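Local coordinates for methyltransferase domain-containing protein (Pyrococcus horikoshii, PDB 1VE3) that binds S-adenosylmethionine and is probably a methyltransferase that uses it as methyl donor, with a substrate not yet known, at residues A[43-48]-A[95-100]; A[123-128]-A[197-202]; A[31-36]-A[54-59]. All blocks are in the same frame, centred on the assembly; numbering follows the deposited sequence.

Contact 1. Residues A[43-48]-A[95-100]; sequences LDLACG and RKLSFE. With SAM (S-adenosylmethionine), chain C.
L43 and L45 meet L97 and F99 where the first strand of a class I methyltransferase (Rossmann-like) fold packs against the loop between strands 88-91 and 104-110. L43 points at the loop; L45 sets off to one side, and its end swings in to L97. The packed part is wholly apolar. The tips of L43 and L97 reach toward each other, with L43 CD2 3.9 Å from L97 CD1. The other methyl of L97 goes to the next leucine, and L97 CD2 lies 3.7 Å from L45 CD1. L97 thus spreads its two branches over two strand residues. L43 is forked in the same way. With CG anti to its backbone N (chi1 170°), it sends CD1 to the F99 ring, 3.7 Å from CE2. V64 and V66 of strand 62-67 also touch that ring, and F104 meets it edge-to-face. L43, L45 and L97 are buried; L45 also packs on V124 and V128 of helix 118-131.

The outer side is different. K96, S98 and E100 alternate with the apolar residues and face solvent. K96 curls back, and its NZ donates to L97 O from above the carbonyl plane, at 3.0 Å.

Beyond L45 comes the glycine-rich loop (motif I) that receives S-adenosylmethionine. R95, salt-bridged to D93, also lines this pocket. G48 has positive phi, which favours glycine, and its CA lies 3.6 Å from the ligand O3'. G48 N is hydrogen-bonded to D67. A46 CB lies 3.4 Å from the ribose O4', and A46 O accepts a hydrogen bond from the ligand amino N at 2.7 Å.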
# COMPACT_ATOMS: atom_id res chain seq x y z
N LEU A 43 -12.73 -6.84 -18.16
CA LEU A 43 -11.95 -8.08 -18.09
C LEU A 43 -10.59 -7.77 -17.47
O LEU A 43 -9.82 -6.96 -18.01
CB LEU A 43 -11.74 -8.68 -19.49
CG LEU A 43 -10.74 -9.84 -19.51
CD1 LEU A 43 -11.31 -11.01 -18.74
CD2 LEU A 43 -10.43 -10.25 -20.96
N ASP A 44 -10.30 -8.39 -16.33
CA ASP A 44 -9.03 -8.19 -15.65
C ASP A 44 -8.10 -9.32 -16.11
O ASP A 44 -8.06 -10.39 -15.51
CB ASP A 44 -9.22 -8.26 -14.12
CG ASP A 44 -8.00 -7.77 -13.36
OD1 ASP A 44 -6.94 -7.57 -13.98
OD2 ASP A 44 -8.10 -7.59 -12.12
N LEU A 45 -7.37 -9.07 -17.19
CA LEU A 45 -6.48 -10.07 -17.76
C LEU A 45 -5.20 -10.20 -16.92
O LEU A 45 -4.48 -9.22 -16.70
CB LEU A 45 -6.15 -9.69 -19.21
CG LEU A 45 -5.61 -10.81 -20.11
CD1 LEU A 45 -6.50 -12.04 -20.01
CD2 LEU A 45 -5.56 -10.31 -21.54
N ALA A 46 -4.92 -11.43 -16.48
CA ALA A 46 -3.78 -11.71 -15.62
C ALA A 46 -4.06 -10.91 -14.33
O ALA A 46 -3.28 -10.06 -13.93
CB ALA A 46 -2.47 -11.22 -16.28
N CYS A 47 -5.21 -11.22 -13.71
CA CYS A 47 -5.67 -10.52 -12.50
C CYS A 47 -4.92 -10.77 -11.19
O CYS A 47 -5.13 -10.04 -10.22
CB CYS A 47 -7.15 -10.82 -12.27
SG CYS A 47 -7.52 -12.57 -12.01
N GLY A 48 -4.08 -11.79 -11.14
CA GLY A 48 -3.37 -12.06 -9.91
C GLY A 48 -4.36 -12.45 -8.83
O GLY A 48 -5.22 -13.31 -9.05
N ARG A 95 -3.23 -15.55 -23.63
CA ARG A 95 -2.81 -15.76 -25.02
C ARG A 95 -3.92 -16.38 -25.86
O ARG A 95 -3.90 -16.29 -27.09
CB ARG A 95 -1.56 -16.64 -25.07
CG ARG A 95 -0.34 -16.01 -24.40
CD ARG A 95 0.80 -17.01 -24.26
NE ARG A 95 0.36 -18.21 -23.55
CZ ARG A 95 1.10 -19.30 -23.37
NH1 ARG A 95 2.34 -19.38 -23.85
NH2 ARG A 95 0.58 -20.33 -22.72
N LYS A 96 -4.90 -17.00 -25.20
CA LYS A 96 -6.02 -17.63 -25.91
C LYS A 96 -7.25 -17.75 -25.01
O LYS A 96 -7.46 -18.77 -24.36
CB LYS A 96 -5.63 -19.01 -26.43
CG LYS A 96 -6.72 -19.66 -27.28
CD LYS A 96 -7.13 -18.73 -28.42
CE LYS A 96 -8.39 -19.22 -29.15
NZ LYS A 96 -9.58 -19.23 -28.26
N LEU A 97 -8.06 -16.69 -25.00
CA LEU A 97 -9.27 -16.64 -24.19
C LEU A 97 -10.44 -17.33 -24.88
O LEU A 97 -10.52 -17.35 -26.11
CB LEU A 97 -9.64 -15.18 -23.92
CG LEU A 97 -8.54 -14.33 -23.29
CD1 LEU A 97 -8.91 -12.86 -23.41
CD2 LEU A 97 -8.33 -14.73 -21.84
N SER A 98 -11.35 -17.88 -24.08
CA SER A 98 -12.51 -18.59 -24.61
C SER A 98 -13.74 -17.71 -24.77
O SER A 98 -14.78 -18.18 -25.23
CB SER A 98 -12.87 -19.76 -23.70
OG SER A 98 -13.40 -19.29 -22.47
N PHE A 99 -13.64 -16.43 -24.40
CA PHE A 99 -14.78 -15.53 -24.52
C PHE A 99 -15.15 -15.30 -25.98
O PHE A 99 -14.31 -15.46 -26.87
CB PHE A 99 -14.48 -14.17 -23.87
CG PHE A 99 -14.16 -14.25 -22.40
CD1 PHE A 99 -15.09 -14.76 -21.50
CD2 PHE A 99 -12.91 -13.85 -21.93
CE1 PHE A 99 -14.78 -14.85 -20.14
CE2 PHE A 99 -12.60 -13.94 -20.58
CZ PHE A 99 -13.53 -14.44 -19.68
N GLU A 100 -16.40 -14.93 -26.22
CA GLU A 100 -16.87 -14.65 -27.57
C GLU A 100 -16.29 -13.31 -27.99
O GLU A 100 -15.75 -12.57 -27.16
CB GLU A 100 -18.40 -14.56 -27.59
CG GLU A 100 -19.10 -15.79 -27.04
CD GLU A 100 -18.83 -17.02 -27.89
OE1 GLU A 100 -19.39 -17.10 -29.00
OE2 GLU A 100 -18.06 -17.90 -27.44
N SAM C . -2.74 -7.73 -12.69
CA SAM C . -2.09 -8.26 -11.46
C SAM C . -1.97 -7.15 -10.42
O SAM C . -2.16 -7.43 -9.23
OXT SAM C . -1.66 -6.01 -10.89
CB SAM C . -0.73 -8.75 -11.83
CG SAM C . -0.21 -9.77 -10.94
SD SAM C . 1.47 -10.38 -11.37
CE SAM C . 2.49 -9.05 -11.26
C5' SAM C . 1.31 -11.03 -13.04
C4' SAM C . 0.25 -12.23 -13.27
O4' SAM C . 0.25 -12.62 -14.69
C3' SAM C . 0.64 -13.53 -12.58
O3' SAM C . -0.49 -13.56 -11.57
C2' SAM C . 0.41 -14.69 -13.48
O2' SAM C . -0.17 -15.89 -13.08
C1' SAM C . -0.23 -13.94 -14.70
N9 SAM C . 0.07 -14.60 -15.99
C8 SAM C . 1.26 -15.00 -16.58
N7 SAM C . 1.10 -15.56 -17.76
C5 SAM C . -0.24 -15.53 -17.97
C6 SAM C . -1.11 -15.97 -19.05
N6 SAM C . -0.64 -16.56 -20.16
N1 SAM C . -2.51 -15.79 -18.94
C2 SAM C . -3.03 -15.20 -17.82
N3 SAM C . -2.31 -14.75 -16.76
C4 SAM C . -0.91 -14.94 -16.88

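Contact 2. Residues A[123-128]-A[197-202]; sequences QVFKEV and TGVELL
F125 points its ring edge at the backbone of V199 and L202. The contact joins two helices, 118-131 and 196-203, that pack beside the sheet of the Rossmann-like methyltransferase fold. F125 CG is anti to its carbonyl carbon (chi1 -76°), and the ring extends from its own helix to the other. The ring meets that helix with its rim and not with a face. V199 O lies in the ring plane, 3.7 Å from F125 CE2. One turn further on, L202 C sits 3.8 Å from F125 CD2, also near the plane.

The L202 side chain crosses that of F125 at about a right angle. It touches with its root, CB, 4.0 Å from F125 CE2. V199 comes less close, through CG1 near the ring's far end. An alanine in place of F125 would probably open a gap between the two helices and leave V199 and L202 without their aromatic partner.

M140 of strand 136-143 touches both F125 and V199 and ties the contact to the sheet. Y206, just after helix 196-203, also packs on F125. The side-chain contacts are apolar, and the F125 side chain is about 12 Å from the bound S-adenosylmethionine. The loosest side-chain approach between the helices is F125 CZ to V199 CG1, 4.3 Å.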
# COMPACT_ATOMS: atom_id res chain seq x y z
N GLN A 123 0.17 -12.42 -29.22
CA GLN A 123 -1.05 -13.22 -29.14
C GLN A 123 -2.05 -12.59 -28.16
O GLN A 123 -3.25 -12.57 -28.42
CB GLN A 123 -0.74 -14.65 -28.69
CG GLN A 123 0.41 -15.30 -29.45
CD GLN A 123 0.94 -16.56 -28.78
OE1 GLN A 123 1.16 -16.59 -27.57
NE2 GLN A 123 1.16 -17.61 -29.58
N VAL A 124 -1.55 -12.09 -27.04
CA VAL A 124 -2.42 -11.46 -26.05
C VAL A 124 -3.12 -10.23 -26.64
O VAL A 124 -4.34 -10.09 -26.52
CB VAL A 124 -1.64 -11.03 -24.80
CG1 VAL A 124 -2.53 -10.22 -23.87
CG2 VAL A 124 -1.10 -12.25 -24.08
N PHE A 125 -2.35 -9.35 -27.28
CA PHE A 125 -2.93 -8.15 -27.88
C PHE A 125 -3.98 -8.52 -28.91
O PHE A 125 -5.03 -7.88 -28.99
CB PHE A 125 -1.85 -7.29 -28.55
CG PHE A 125 -1.00 -6.49 -27.59
CD1 PHE A 125 -1.29 -6.46 -26.23
CD2 PHE A 125 0.08 -5.76 -28.06
CE1 PHE A 125 -0.50 -5.71 -25.35
CE2 PHE A 125 0.88 -5.01 -27.20
CZ PHE A 125 0.59 -4.99 -25.84
N LYS A 126 -3.71 -9.56 -29.70
CA LYS A 126 -4.65 -10.01 -30.71
C LYS A 126 -5.94 -10.46 -30.04
O LYS A 126 -7.04 -10.08 -30.47
CB LYS A 126 -4.04 -11.15 -31.53
CG LYS A 126 -4.77 -11.43 -32.84
CD LYS A 126 -4.03 -12.45 -33.68
CE LYS A 126 -2.63 -11.99 -34.01
NZ LYS A 126 -1.89 -13.00 -34.81
N GLU A 127 -5.81 -11.26 -28.99
CA GLU A 127 -6.97 -11.74 -28.25
C GLU A 127 -7.75 -10.61 -27.58
O GLU A 127 -8.98 -10.63 -27.54
CB GLU A 127 -6.54 -12.77 -27.19
CG GLU A 127 -6.43 -14.17 -27.73
CD GLU A 127 -7.76 -14.70 -28.20
OE1 GLU A 127 -8.55 -15.17 -27.35
OE2 GLU A 127 -8.04 -14.63 -29.42
N VAL A 128 -7.03 -9.62 -27.05
CA VAL A 128 -7.66 -8.49 -26.39
C VAL A 128 -8.53 -7.73 -27.38
O VAL A 128 -9.68 -7.40 -27.09
CB VAL A 128 -6.61 -7.52 -25.81
CG1 VAL A 128 -7.30 -6.26 -25.29
CG2 VAL A 128 -5.82 -8.21 -24.68
N THR A 197 9.04 1.47 -26.43
CA THR A 197 9.03 1.41 -27.89
C THR A 197 8.65 0.03 -28.42
O THR A 197 8.01 -0.08 -29.47
CB THR A 197 10.41 1.79 -28.51
OG1 THR A 197 10.71 3.15 -28.20
CG2 THR A 197 10.37 1.62 -30.02
N GLY A 198 9.03 -1.03 -27.71
CA GLY A 198 8.70 -2.37 -28.15
C GLY A 198 7.24 -2.70 -27.91
O GLY A 198 6.57 -3.30 -28.75
N VAL A 199 6.74 -2.30 -26.74
CA VAL A 199 5.36 -2.54 -26.38
C VAL A 199 4.42 -1.85 -27.37
O VAL A 199 3.52 -2.47 -27.93
CB VAL A 199 5.05 -2.03 -24.96
CG1 VAL A 199 3.55 -2.18 -24.65
CG2 VAL A 199 5.89 -2.81 -23.94
N GLU A 200 4.66 -0.57 -27.59
CA GLU A 200 3.83 0.23 -28.49
C GLU A 200 3.86 -0.26 -29.93
O GLU A 200 2.84 -0.20 -30.62
CB GLU A 200 4.26 1.69 -28.44
CG GLU A 200 3.24 2.58 -27.73
CD GLU A 200 3.87 3.66 -26.88
OE1 GLU A 200 4.71 4.43 -27.42
OE2 GLU A 200 3.52 3.74 -25.68
N LEU A 201 4.94 -0.58 -30.53
CA LEU A 201 5.06 -1.29 -31.84
C LEU A 201 4.07 -2.48 -32.06
O LEU A 201 3.45 -2.61 -33.10
CB LEU A 201 6.50 -1.77 -31.98
CG LEU A 201 6.79 -2.34 -33.37
CD1 LEU A 201 6.40 -1.37 -34.49
CD2 LEU A 201 8.26 -2.67 -33.59
N LEU A 202 3.98 -3.32 -31.01
CA LEU A 202 3.13 -4.49 -31.17
C LEU A 202 1.73 -3.94 -31.01
O LEU A 202 0.81 -4.44 -31.65
CB LEU A 202 3.47 -5.52 -30.14
CG LEU A 202 4.77 -6.31 -30.36
CD1 LEU A 202 4.92 -7.38 -29.28
CD2 LEU A 202 4.73 -6.98 -31.74

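Contact 3. Residues A[31-36]-A[54-59]; sequences LLMKYM and FLLEDY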
# COMPACT_ATOMS: atom_id res chain seq x y z
N LEU A 31 -6.18 7.34 -12.03
CA LEU A 31 -5.92 7.31 -13.46
C LEU A 31 -6.92 6.42 -14.18
O LEU A 31 -7.34 6.72 -15.30
CB LEU A 31 -4.49 6.81 -13.72
CG LEU A 31 -3.40 7.57 -12.97
CD1 LEU A 31 -2.04 7.03 -13.36
CD2 LEU A 31 -3.48 9.06 -13.29
N LEU A 32 -7.31 5.32 -13.54
CA LEU A 32 -8.27 4.39 -14.13
C LEU A 32 -9.66 5.00 -14.23
O LEU A 32 -10.42 4.70 -15.15
CB LEU A 32 -8.33 3.10 -13.31
CG LEU A 32 -7.08 2.20 -13.37
CD1 LEU A 32 -7.29 0.96 -12.51
CD2 LEU A 32 -6.81 1.81 -14.81
N MSE A 33 -10.00 5.87 -13.28
CA MSE A 33 -11.31 6.51 -13.31
C MSE A 33 -11.35 7.65 -14.30
O MSE A 33 -12.42 8.04 -14.77
CB MSE A 33 -11.67 6.99 -11.91
CG MSE A 33 -11.87 5.85 -10.93
SE MSE A 33 -12.88 4.39 -11.73
CE MSE A 33 -11.43 3.17 -12.10
N LYS A 34 -10.18 8.18 -14.64
CA LYS A 34 -10.09 9.28 -15.59
C LYS A 34 -10.44 8.80 -16.99
O LYS A 34 -10.79 9.60 -17.86
CB LYS A 34 -8.68 9.86 -15.58
CG LYS A 34 -8.45 11.00 -16.55
CD LYS A 34 -7.06 11.60 -16.35
CE LYS A 34 -6.78 12.72 -17.33
NZ LYS A 34 -5.47 13.38 -17.06
N TYR A 35 -10.37 7.49 -17.20
CA TYR A 35 -10.66 6.92 -18.51
C TYR A 35 -11.73 5.84 -18.49
O TYR A 35 -11.98 5.18 -19.49
CB TYR A 35 -9.37 6.38 -19.13
CG TYR A 35 -8.31 7.44 -19.34
CD1 TYR A 35 -8.52 8.50 -20.22
CD2 TYR A 35 -7.11 7.39 -18.65
CE1 TYR A 35 -7.56 9.48 -20.41
CE2 TYR A 35 -6.13 8.37 -18.83
CZ TYR A 35 -6.36 9.41 -19.72
OH TYR A 35 -5.40 10.37 -19.91
N MSE A 36 -12.35 5.65 -17.33
CA MSE A 36 -13.39 4.64 -17.19
C MSE A 36 -14.64 5.26 -16.59
O MSE A 36 -15.25 4.72 -15.67
CB MSE A 36 -12.90 3.49 -16.31
CG MSE A 36 -11.76 2.69 -16.92
SE MSE A 36 -11.10 1.26 -15.77
CE MSE A 36 -12.48 -0.04 -16.07
N PHE A 54 -11.78 -6.11 -7.45
CA PHE A 54 -12.61 -5.63 -6.36
C PHE A 54 -12.72 -4.11 -6.42
O PHE A 54 -13.79 -3.55 -6.18
CB PHE A 54 -12.01 -6.06 -5.02
CG PHE A 54 -11.82 -7.55 -4.90
CD1 PHE A 54 -12.86 -8.42 -5.23
CD2 PHE A 54 -10.60 -8.08 -4.52
CE1 PHE A 54 -12.68 -9.79 -5.18
CE2 PHE A 54 -10.41 -9.46 -4.47
CZ PHE A 54 -11.45 -10.32 -4.80
N LEU A 55 -11.62 -3.44 -6.75
CA LEU A 55 -11.65 -1.98 -6.85
C LEU A 55 -12.67 -1.52 -7.88
O LEU A 55 -13.49 -0.64 -7.61
CB LEU A 55 -10.27 -1.45 -7.23
CG LEU A 55 -10.23 0.06 -7.49
CD1 LEU A 55 -10.54 0.79 -6.19
CD2 LEU A 55 -8.86 0.46 -8.02
N LEU A 56 -12.64 -2.12 -9.07
CA LEU A 56 -13.57 -1.75 -10.13
C LEU A 56 -15.00 -2.14 -9.77
O LEU A 56 -15.94 -1.40 -10.05
CB LEU A 56 -13.18 -2.40 -11.47
CG LEU A 56 -11.94 -1.87 -12.19
CD1 LEU A 56 -11.86 -2.49 -13.59
CD2 LEU A 56 -12.00 -0.35 -12.29
N GLU A 57 -15.15 -3.31 -9.17
CA GLU A 57 -16.47 -3.79 -8.77
C GLU A 57 -17.15 -2.81 -7.81
O GLU A 57 -18.36 -2.64 -7.86
CB GLU A 57 -16.35 -5.15 -8.08
CG GLU A 57 -17.68 -5.65 -7.53
CD GLU A 57 -17.51 -6.79 -6.55
OE1 GLU A 57 -16.79 -6.61 -5.54
OE2 GLU A 57 -18.09 -7.88 -6.79
N ASP A 58 -16.36 -2.16 -6.95
CA ASP A 58 -16.92 -1.21 -6.00
C ASP A 58 -17.29 0.11 -6.68
O ASP A 58 -18.07 0.90 -6.14
CB ASP A 58 -15.94 -0.93 -4.86
CG ASP A 58 -15.53 -2.19 -4.13
OD1 ASP A 58 -16.33 -3.15 -4.09
OD2 ASP A 58 -14.40 -2.22 -3.60
N TYR A 59 -16.72 0.34 -7.85
CA TYR A 59 -17.00 1.56 -8.60
C TYR A 59 -18.19 1.35 -9.54
O TYR A 59 -18.51 2.21 -10.36
CB TYR A 59 -15.77 1.98 -9.40
CG TYR A 59 -14.85 2.92 -8.65
CD1 TYR A 59 -15.21 4.25 -8.44
CD2 TYR A 59 -13.63 2.48 -8.15
CE1 TYR A 59 -14.37 5.12 -7.76
CE2 TYR A 59 -12.78 3.34 -7.47
CZ TYR A 59 -13.16 4.67 -7.28
OH TYR A 59 -12.31 5.53 -6.62
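M33 lays its selenium over the ring of Y59 like a knob on a flat plate. Both methionines of this contact are selenomethionines. M33 SE stands 4.0 Å from the ring centroid and 12° off the ring normal, so it is close to the middle of the face. SE over the face makes a Met-aromatic contact; M33 CG over the same face adds a CH-pi contact. The M33 chain is bent at chi2 (-43°) and again at chi3, and this double bend brings SE over the ring and turns CE onward to L56.

L56 is the second bump. Its CB starts off to one side, but its forked end comes closer and fits between the ends of the two methionines. M33 CE touches L56 CD2 at 3.6 Å. M36 CE touches L56 CD1 at 3.5 Å and also reaches CD2. The side chains of M36 and L56 cross at about a right angle, so one methyl end lies across both branches of the leucine.

The contact joins helices 19-34 and 51-58, on either side of strand 41-45 in the sequence of the Rossmann-like fold. V42 of that strand touches both M36 and L56 from the sheet side. F61 packs on M36 as well.

Y59 has other partners too. Its OH is hydrogen-bonded to E29 of helix 19-34. R188 of the second subunit makes a cation-pi contact with the Y59 ring and packs on L55 and D58.

All three contacts involve or pack on the central mixed sheet of the Rossmann-like fold. Along the chain, contacts 1 and 3 cross: 31-36 comes first, then 43-48, 54-59 and 95-100. Contact 2 follows both. Strand 41-45, part of contact 1, comes between helices 19-34 and 51-58 of contact 3 in the chain. Yet these contacts do not touch; their centres are 18 Å apart and their nearest atoms about 6 Å. Contacts 1 and 2, 15 Å apart between centres, do touch: E127 OE1 probably accepts a hydrogen bond from L97 N. The centres of contacts 2 and 3 are 23 Å apart. Contact 1 supplies part of the S-adenosylmethionine pocket wall, and contact 3 touches the second subunit.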